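Local coordinates for protein putative agmatinase (Clostridium difficile, PDB 3LHL) that probably hydrolyses agmatine to putrescine and urea, as a manganese-dependent enzyme of the arginase family, at residues Ser8-Phe13 / Ser88-Met93; Phe13-Asp18 / Gly61-Ser66; Glu53-Cys58 / Leu270-Ser275. All blocks are in the same frame, centred on the assembly; numbering follows the deposited sequence.

The three contacts cluster near one edge of the eight-stranded parallel sheet, round strand 10-15. Interaction 1 joins this strand to strand 90-95. It is buried and rests on regular backbone hydrogen bonds, with a lysine closing its start. Interaction 2 pairs the far end of strand 10-15 with the outermost strand, 57-62. It is only partly buried; the pairing is short and a water takes over where the strands part. The two contacts share Phe13. Interaction 3 is buried, away from the manganese cluster, and has no direct hydrogen bond between its segments. Ring and aliphatic packing, with one bridging water, sets the start of strand 57-62 and the loop before it against helix 258-278.

Interaction 1 (Ser8-Phe13 / Ser88-Met93); sequences SNLIVF and SKVPFM
Leu10 to Phe13 pair with Val90 to Met93 as neighbouring parallel strands in the central sheet of the arginase fold. Four backbone bonds join the segments. The first comes from just before the strand: Asn9 O accepts from Val90 N at 2.8 Å. Val90 O accepts from Ile11 N. Both donors lie almost in line with the carbonyl they meet. Next, Ile11 O takes Phe92 N at 2.8 Å, tilted 31° from the carbonyl plane. Phe92 O then takes Phe13 N. It also receives the CA-H of Val12, so two groups converge on this oxygen. The other backbone edge of strand 10-15 is used too: Leu10 and Val12 bond to Cys58 of strand 57-62.

Ahead of the strands, Lys89 NZ serves Ser8 O at 2.7 Å. The lysine chain runs extended past Ile11 CG1 and bends only at chi4 (-56°), which turns NZ onto that oxygen. NZ also donates to a water that bonds to Asn9 OD1. Glu6 O takes a weak bond from NZ, Tyr5 adds a cation-pi contact, and Ser8 OG bonds to Asn4 O.

Leu10, Val90 and Phe92 lie on the sheet face toward helix 258-278. Leu10 CD1 touches Val90 CG1 at 3.6 Å and Phe92 CB, and Leu10 CD2 meets the edge of the Phe92 ring. Phe13 and Met93 occupy the face toward helix 70-86. With chi1 at 67°, the Phe13 ring swings over Met93, here selenomethionine. Met93 CB lies 4.2 Å from the ring centroid, off-centre, and SE approaches obliquely in a Met-aromatic contact, 4.0 Å from Phe13 CE1.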
loop_
_atom_site.group_PDB
_atom_site.type_symbol
_atom_site.label_atom_id
_atom_site.label_comp_id
_atom_site.label_asym_id
_atom_site.label_seq_id
_atom_site.Cartn_x
_atom_site.Cartn_y
_atom_site.Cartn_z
ATOM N N SER A 8 3.553 20.121 7.036
ATOM C CA SER A 8 4.018 18.855 6.472
ATOM C C SER A 8 3.587 18.601 5.031
ATOM O O SER A 8 2.527 19.050 4.599
ATOM C CB SER A 8 3.545 17.696 7.352
ATOM O OG SER A 8 3.993 17.839 8.691
ATOM N N ASN A 9 4.427 17.882 4.291
ATOM C CA ASN A 9 4.130 17.537 2.905
ATOM C C ASN A 9 3.559 16.120 2.827
ATOM O O ASN A 9 2.921 15.751 1.842
ATOM C CB ASN A 9 5.391 17.630 2.041
ATOM C CG ASN A 9 5.954 19.039 1.977
ATOM O OD1 ASN A 9 5.242 19.990 1.652
ATOM N ND2 ASN A 9 7.240 19.177 2.284
ATOM N N LEU A 10 3.796 15.331 3.871
ATOM C CA LEU A 10 3.305 13.957 3.929
ATOM C C LEU A 10 2.308 13.828 5.080
ATOM O O LEU A 10 2.637 14.110 6.238
ATOM C CB LEU A 10 4.474 12.992 4.137
ATOM C CG LEU A 10 4.199 11.483 4.126
ATOM C CD1 LEU A 10 3.604 11.061 2.783
ATOM C CD2 LEU A 10 5.505 10.732 4.396
ATOM N N ILE A 11 1.090 13.410 4.751
ATOM C CA ILE A 11 0.026 13.252 5.736
ATOM C C ILE A 11 -0.311 11.771 5.893
ATOM O O ILE A 11 -0.866 11.143 4.984
ATOM C CB ILE A 11 -1.245 14.015 5.303
ATOM C CG1 ILE A 11 -0.883 15.463 4.941
ATOM C CG2 ILE A 11 -2.289 13.975 6.418
ATOM C CD1 ILE A 11 -0.243 16.255 6.071
ATOM N N VAL A 12 0.034 11.231 7.056
ATOM C CA VAL A 12 -0.191 9.829 7.384
ATOM C C VAL A 12 -1.476 9.674 8.183
ATOM O O VAL A 12 -1.682 10.370 9.177
ATOM C CB VAL A 12 0.962 9.275 8.252
ATOM C CG1 VAL A 12 0.746 7.802 8.521
ATOM C CG2 VAL A 12 2.297 9.525 7.571
ATOM N N PHE A 13 -2.339 8.761 7.754
ATOM C CA PHE A 13 -3.585 8.534 8.471
ATOM C C PHE A 13 -3.964 7.066 8.393
ATOM O O PHE A 13 -3.587 6.358 7.453
ATOM C CB PHE A 13 -4.707 9.442 7.926
ATOM C CG PHE A 13 -5.133 9.130 6.518
ATOM C CD1 PHE A 13 -6.256 8.342 6.276
ATOM C CD2 PHE A 13 -4.421 9.634 5.433
ATOM C CE1 PHE A 13 -6.669 8.060 4.972
ATOM C CE2 PHE A 13 -4.820 9.359 4.124
ATOM C CZ PHE A 13 -5.949 8.569 3.894
ATOM N N SER A 88 -2.201 19.988 -2.009
ATOM C CA SER A 88 -0.863 19.731 -2.536
ATOM C C SER A 88 0.031 18.982 -1.553
ATOM O O SER A 88 1.170 19.374 -1.308
ATOM C CB SER A 88 -0.177 21.043 -2.933
ATOM O OG SER A 88 -0.849 21.667 -4.010
ATOM N N LYS A 89 -0.489 17.904 -0.987
ATOM C CA LYS A 89 0.280 17.110 -0.048
ATOM C C LYS A 89 0.124 15.648 -0.430
ATOM O O LYS A 89 -0.786 15.285 -1.177
ATOM C CB LYS A 89 -0.219 17.341 1.381
ATOM C CG LYS A 89 -0.096 18.778 1.849
ATOM C CD LYS A 89 -0.744 18.971 3.209
ATOM C CE LYS A 89 -0.637 20.417 3.656
ATOM N NZ LYS A 89 0.782 20.877 3.676
ATOM N N VAL A 90 1.013 14.812 0.089
ATOM C CA VAL A 90 0.985 13.396 -0.208
ATOM C C VAL A 90 0.228 12.610 0.850
ATOM O O VAL A 90 0.541 12.685 2.037
ATOM C CB VAL A 90 2.422 12.828 -0.315
ATOM C CG1 VAL A 90 2.381 11.324 -0.574
ATOM C CG2 VAL A 90 3.170 13.537 -1.426
ATOM N N PRO A 91 -0.808 11.871 0.432
ATOM C CA PRO A 91 -1.574 11.079 1.391
ATOM C C PRO A 91 -0.882 9.733 1.585
ATOM O O PRO A 91 -0.526 9.066 0.614
ATOM C CB PRO A 91 -2.937 10.936 0.714
ATOM C CG PRO A 91 -2.574 10.871 -0.742
ATOM C CD PRO A 91 -1.503 11.947 -0.868
ATOM N N PHE A 92 -0.661 9.358 2.840
ATOM C CA PHE A 92 -0.042 8.085 3.160
ATOM C C PHE A 92 -1.026 7.369 4.080
ATOM O O PHE A 92 -1.131 7.677 5.264
ATOM C CB PHE A 92 1.299 8.302 3.859
ATOM C CG PHE A 92 2.142 7.062 3.961
ATOM C CD1 PHE A 92 3.488 7.153 4.289
ATOM C CD2 PHE A 92 1.593 5.803 3.742
ATOM C CE1 PHE A 92 4.279 6.010 4.400
ATOM C CE2 PHE A 92 2.378 4.649 3.850
ATOM C CZ PHE A 92 3.722 4.757 4.181
HETATM N N MSE A 93 -1.752 6.416 3.509
HETATM C CA MSE A 93 -2.762 5.663 4.230
HETATM C C MSE A 93 -2.253 4.331 4.790
HETATM O O MSE A 93 -1.554 3.572 4.109
HETATM C CB MSE A 93 -3.955 5.435 3.293
HETATM C CG MSE A 93 -5.157 4.734 3.901
HETATM SE SE MSE A 93 -6.681 4.746 2.668
HETATM C CE MSE A 93 -5.863 3.789 1.188
HETATM O O HOH W 1 2.774 20.890 1.651
#

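Interaction 2 (Phe13-Asp18 / Gly61-Ser66); sequences FGVGFD and GDLEIS
This is a short parallel strand pairing at the border of the central sheet, between the end of strand 10-15 and the end of the outermost strand, 57-62. Two backbone bonds carry it, both through Gly14. Gly14 N donates to Gly61 O at 2.9 Å, from above the carbonyl plane (36° out of it). Gly14 O accepts from Leu63 N at 2.8 Å, nearly straight at 174°. Leu63 CB comes 3.6 Å from Gly14 O, beside the bond from its own N. Beyond this the strands separate. One water bridges the gap, accepting from Gly16 N and donating to Leu63 O. An inverse gamma turn centred on Gly16 bends 13-18 here.

Asp62 leans over the glycine. Its CG stands anti to the carbonyl carbon (chi1 -64°), and OD1 comes 3.4 Å from Gly14 CA, so the carboxylate packs closely on Gly14. The carboxylate itself is gripped from helix 30-38: Ser31 bonds to OD1 and Arg35 forms a salt bridge with OD2. Gly61 has a positive phi, which favours glycine.

Past the pairing, Ile65 reaches across with its extended CG1-CD1 branch. The CD1 methyl makes an apolar contact with Phe17 CB at 3.8 Å. It also touches a backbone oxygen, Gly16 O, at 3.6 Å.

Phe17 also packs on Thr70 and Val73, and Val15 on Ile77, all of helix 70-86. On its other edge strand 10-15 bonds to strand 90-95, where Phe13 and Val15 pair with Ile94, while Val15 packs against Met93.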
loop_
_atom_site.group_PDB
_atom_site.type_symbol
_atom_site.label_atom_id
_atom_site.label_comp_id
_atom_site.label_asym_id
_atom_site.label_seq_id
_atom_site.Cartn_x
_atom_site.Cartn_y
_atom_site.Cartn_z
ATOM N N PHE A 13 -2.339 8.761 7.754
ATOM C CA PHE A 13 -3.585 8.534 8.471
ATOM C C PHE A 13 -3.964 7.066 8.393
ATOM O O PHE A 13 -3.587 6.358 7.453
ATOM C CB PHE A 13 -4.707 9.442 7.926
ATOM C CG PHE A 13 -5.133 9.130 6.518
ATOM C CD1 PHE A 13 -6.256 8.342 6.276
ATOM C CD2 PHE A 13 -4.421 9.634 5.433
ATOM C CE1 PHE A 13 -6.669 8.060 4.972
ATOM C CE2 PHE A 13 -4.820 9.359 4.124
ATOM C CZ PHE A 13 -5.949 8.569 3.894
ATOM N N GLY A 14 -4.687 6.605 9.405
ATOM C CA GLY A 14 -5.094 5.217 9.440
ATOM C C GLY A 14 -6.538 5.030 9.043
ATOM O O GLY A 14 -7.357 5.938 9.193
ATOM N N VAL A 15 -6.834 3.847 8.517
ATOM C CA VAL A 15 -8.182 3.482 8.094
ATOM C C VAL A 15 -8.422 2.059 8.577
ATOM O O VAL A 15 -8.090 1.095 7.879
ATOM C CB VAL A 15 -8.333 3.509 6.555
ATOM C CG1 VAL A 15 -9.738 3.066 6.167
ATOM C CG2 VAL A 15 -8.055 4.909 6.023
ATOM N N GLY A 16 -8.975 1.942 9.782
ATOM C CA GLY A 16 -9.250 0.637 10.354
ATOM C C GLY A 16 -10.548 0.066 9.816
ATOM O O GLY A 16 -11.577 0.055 10.503
ATOM N N PHE A 17 -10.490 -0.418 8.581
ATOM C CA PHE A 17 -11.654 -0.986 7.921
ATOM C C PHE A 17 -11.355 -2.343 7.291
ATOM O O PHE A 17 -10.340 -2.507 6.616
ATOM C CB PHE A 17 -12.139 -0.025 6.825
ATOM C CG PHE A 17 -13.198 -0.606 5.928
ATOM C CD1 PHE A 17 -14.519 -0.693 6.356
ATOM C CD2 PHE A 17 -12.875 -1.073 4.658
ATOM C CE1 PHE A 17 -15.504 -1.231 5.538
ATOM C CE2 PHE A 17 -13.855 -1.616 3.824
ATOM C CZ PHE A 17 -15.173 -1.695 4.266
ATOM N N ASP A 18 -12.237 -3.314 7.521
ATOM C CA ASP A 18 -12.095 -4.640 6.917
ATOM C C ASP A 18 -13.479 -5.184 6.576
ATOM O O ASP A 18 -13.706 -6.391 6.554
ATOM C CB ASP A 18 -11.346 -5.621 7.836
ATOM C CG ASP A 18 -11.936 -5.710 9.229
ATOM O OD1 ASP A 18 -13.175 -5.687 9.378
ATOM O OD2 ASP A 18 -11.143 -5.830 10.183
ATOM N N GLY A 61 -3.689 10.659 12.547
ATOM C CA GLY A 61 -4.419 9.687 13.334
ATOM C C GLY A 61 -5.347 8.838 12.477
ATOM O O GLY A 61 -5.172 8.729 11.261
ATOM N N ASP A 62 -6.347 8.236 13.111
ATOM C CA ASP A 62 -7.287 7.397 12.389
ATOM C C ASP A 62 -8.488 8.169 11.869
ATOM O O ASP A 62 -9.022 9.058 12.542
ATOM C CB ASP A 62 -7.766 6.245 13.271
ATOM C CG ASP A 62 -6.642 5.307 13.661
ATOM O OD1 ASP A 62 -5.739 5.090 12.822
ATOM O OD2 ASP A 62 -6.667 4.779 14.795
ATOM N N LEU A 63 -8.898 7.826 10.653
ATOM C CA LEU A 63 -10.044 8.456 10.027
ATOM C C LEU A 63 -11.301 7.888 10.671
ATOM O O LEU A 63 -11.436 6.673 10.821
ATOM C CB LEU A 63 -10.053 8.151 8.530
ATOM C CG LEU A 63 -11.301 8.591 7.759
ATOM C CD1 LEU A 63 -11.435 10.120 7.792
ATOM C CD2 LEU A 63 -11.201 8.079 6.330
ATOM N N GLU A 64 -12.216 8.764 11.066
ATOM C CA GLU A 64 -13.455 8.310 11.678
ATOM C C GLU A 64 -14.317 7.790 10.541
ATOM O O GLU A 64 -14.591 8.513 9.592
ATOM C CB GLU A 64 -14.163 9.465 12.388
ATOM C CG GLU A 64 -15.338 9.022 13.243
ATOM C CD GLU A 64 -16.114 10.187 13.833
ATOM O OE1 GLU A 64 -15.500 11.039 14.517
ATOM O OE2 GLU A 64 -17.344 10.247 13.617
ATOM N N ILE A 65 -14.732 6.535 10.623
ATOM C CA ILE A 65 -15.551 5.966 9.564
ATOM C C ILE A 65 -16.854 5.372 10.074
ATOM O O ILE A 65 -16.935 4.898 11.206
ATOM C CB ILE A 65 -14.779 4.875 8.795
ATOM C CG1 ILE A 65 -14.349 3.766 9.756
ATOM C CG2 ILE A 65 -13.561 5.492 8.098
ATOM C CD1 ILE A 65 -13.616 2.619 9.083
ATOM N N SER A 66 -17.878 5.416 9.227
ATOM C CA SER A 66 -19.176 4.871 9.582
ATOM C C SER A 66 -19.078 3.352 9.626
ATOM O O SER A 66 -18.115 2.766 9.121
ATOM C CB SER A 66 -20.229 5.292 8.556
ATOM O OG SER A 66 -20.450 6.689 8.597
HETATM O O HOH W 2 -9.893 4.364 11.154
#

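Interaction 3 (Glu53-Cys58 / Leu270-Ser275); sequences EDYNIC and LCLIIS
The ring of Tyr55 lies flat against Ser275. Ser275 CB stands 3.6 Å above the ring plane, displaced toward the rim on the CG side. It is 4.0 Å from the ring centroid and 25° off the normal, which makes a CH-pi contact. The opposite face is taken by Asp54 CB, above the ring centre, so the ring is held between its own neighbour in sequence and the helix. A chi1 of -49° puts CG beside the backbone N, and the ring then lies across the helix with one face on Ser275. Leu272 crosses the tyrosine side chain at about a right angle. Its CD2 methyl comes 3.8 Å from Tyr55 CE2, obliquely to the ring. The tyrosine side chain runs across the helix, and its hydroxyl bonds to Asp276 OD1.

These residues join the outer part of the parallel sheet of the alpha/beta arginase fold to helix 258-278, which packs along one face of that sheet. Tyr55 belongs to the loop that leads into strand 57-62. Leu52, from the same connection, touches both Ile57 and Leu272.

Ile57 points toward the helix with an extended CG1-CD1 branch (chi2 169°). CD1 touches two successive turns of the helix: Cys271 CB at 4.0 Å and Ser275 OG at 3.5 Å. The oxygen there is not left to the methyl alone. Ser275 OG donates to Cys271 O at 2.8 Å, from above the carbonyl plane. Cys271 O also accepts Ser275 N, so it receives two donors from one residue. A water donates to Ser275 OG at 3.0 Å and to Asn56 O, linking helix and loop beside the Ile57 side chain. Leu10 and Val12 of strand 10-15 flank this layer: Leu10 touches Cys271 and Ser275, and Val12 touches Ile57.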
loop_
_atom_site.group_PDB
_atom_site.type_symbol
_atom_site.label_atom_id
_atom_site.label_comp_id
_atom_site.label_asym_id
_atom_site.label_seq_id
_atom_site.Cartn_x
_atom_site.Cartn_y
_atom_site.Cartn_z
ATOM N N GLU A 53 13.327 12.717 12.065
ATOM C CA GLU A 53 13.415 14.017 12.720
ATOM C C GLU A 53 13.781 15.189 11.815
ATOM O O GLU A 53 13.600 16.343 12.197
ATOM C CB GLU A 53 14.409 13.947 13.881
ATOM C CG GLU A 53 13.977 13.010 14.993
ATOM C CD GLU A 53 14.976 12.953 16.134
ATOM O OE1 GLU A 53 16.140 12.552 15.890
ATOM O OE2 GLU A 53 14.594 13.310 17.274
ATOM N N ASP A 54 14.299 14.905 10.625
ATOM C CA ASP A 54 14.671 15.978 9.709
ATOM C C ASP A 54 13.510 16.383 8.809
ATOM O O ASP A 54 13.684 17.202 7.910
ATOM C CB ASP A 54 15.837 15.552 8.811
ATOM C CG ASP A 54 17.060 15.129 9.597
ATOM O OD1 ASP A 54 17.341 15.746 10.645
ATOM O OD2 ASP A 54 17.749 14.187 9.153
ATOM N N TYR A 55 12.328 15.828 9.049
ATOM C CA TYR A 55 11.202 16.133 8.180
ATOM C C TYR A 55 9.910 16.543 8.859
ATOM O O TYR A 55 9.686 16.281 10.043
ATOM C CB TYR A 55 10.913 14.928 7.280
ATOM C CG TYR A 55 12.142 14.389 6.595
ATOM C CD1 TYR A 55 12.742 15.089 5.548
ATOM C CD2 TYR A 55 12.741 13.203 7.031
ATOM C CE1 TYR A 55 13.914 14.626 4.955
ATOM C CE2 TYR A 55 13.913 12.732 6.445
ATOM C CZ TYR A 55 14.494 13.450 5.411
ATOM O OH TYR A 55 15.668 13.007 4.849
ATOM N N ASN A 56 9.056 17.193 8.078
ATOM C CA ASN A 56 7.755 17.612 8.553
ATOM C C ASN A 56 6.746 16.581 8.071
ATOM O O ASN A 56 6.381 16.542 6.894
ATOM C CB ASN A 56 7.403 18.993 8.009
ATOM C CG ASN A 56 8.175 20.097 8.698
ATOM O OD1 ASN A 56 8.053 20.286 9.908
ATOM N ND2 ASN A 56 8.979 20.826 7.934
ATOM N N ILE A 57 6.324 15.727 8.993
ATOM C CA ILE A 57 5.351 14.692 8.694
ATOM C C ILE A 57 4.192 14.843 9.662
ATOM O O ILE A 57 4.386 14.991 10.866
ATOM C CB ILE A 57 5.967 13.288 8.849
ATOM C CG1 ILE A 57 7.161 13.145 7.897
ATOM C CG2 ILE A 57 4.917 12.223 8.557
ATOM C CD1 ILE A 57 8.008 11.905 8.147
ATOM N N CYS A 58 2.979 14.816 9.132
ATOM C CA CYS A 58 1.806 14.960 9.974
ATOM C C CYS A 58 1.167 13.622 10.286
ATOM O O CYS A 58 0.956 12.800 9.391
ATOM C CB CYS A 58 0.774 15.866 9.300
ATOM S SG CYS A 58 -0.793 15.987 10.205
ATOM N N LEU A 270 9.360 4.162 4.350
ATOM C CA LEU A 270 8.585 4.795 3.291
ATOM C C LEU A 270 8.416 6.287 3.536
ATOM O O LEU A 270 8.519 7.077 2.605
ATOM C CB LEU A 270 7.217 4.125 3.150
ATOM C CG LEU A 270 7.250 2.753 2.463
ATOM C CD1 LEU A 270 5.866 2.136 2.471
ATOM C CD2 LEU A 270 7.754 2.914 1.032
ATOM N N CYS A 271 8.156 6.675 4.781
ATOM C CA CYS A 271 8.008 8.089 5.100
ATOM C C CYS A 271 9.325 8.785 4.782
ATOM O O CYS A 271 9.347 9.846 4.163
ATOM C CB CYS A 271 7.669 8.286 6.582
ATOM S SG CYS A 271 5.953 7.918 7.031
ATOM N N LEU A 272 10.427 8.179 5.210
ATOM C CA LEU A 272 11.740 8.750 4.960
ATOM C C LEU A 272 11.964 8.944 3.462
ATOM O O LEU A 272 12.282 10.040 3.003
ATOM C CB LEU A 272 12.821 7.842 5.550
ATOM C CG LEU A 272 12.852 7.826 7.081
ATOM C CD1 LEU A 272 13.831 6.778 7.581
ATOM C CD2 LEU A 272 13.234 9.211 7.590
ATOM N N ILE A 273 11.777 7.873 2.705
ATOM C CA ILE A 273 11.957 7.904 1.261
ATOM C C ILE A 273 11.142 8.998 0.573
ATOM O O ILE A 273 11.673 9.765 -0.229
ATOM C CB ILE A 273 11.613 6.514 0.661
ATOM C CG1 ILE A 273 12.908 5.800 0.296
ATOM C CG2 ILE A 273 10.687 6.637 -0.539
ATOM C CD1 ILE A 273 13.863 5.687 1.445
ATOM N N ILE A 274 9.856 9.070 0.891
ATOM C CA ILE A 274 8.985 10.064 0.283
ATOM C C ILE A 274 9.326 11.467 0.780
ATOM O O ILE A 274 9.442 12.403 -0.013
ATOM C CB ILE A 274 7.494 9.749 0.585
ATOM C CG1 ILE A 274 7.139 8.366 0.040
ATOM C CG2 ILE A 274 6.591 10.796 -0.057
ATOM C CD1 ILE A 274 5.768 7.883 0.451
ATOM N N SER A 275 9.500 11.605 2.090
ATOM C CA SER A 275 9.819 12.901 2.679
ATOM C C SER A 275 11.099 13.495 2.111
ATOM O O SER A 275 11.182 14.703 1.878
ATOM C CB SER A 275 9.946 12.780 4.196
ATOM O OG SER A 275 8.698 12.454 4.775
HETATM O O HOH W 3 7.363 15.151 4.623
#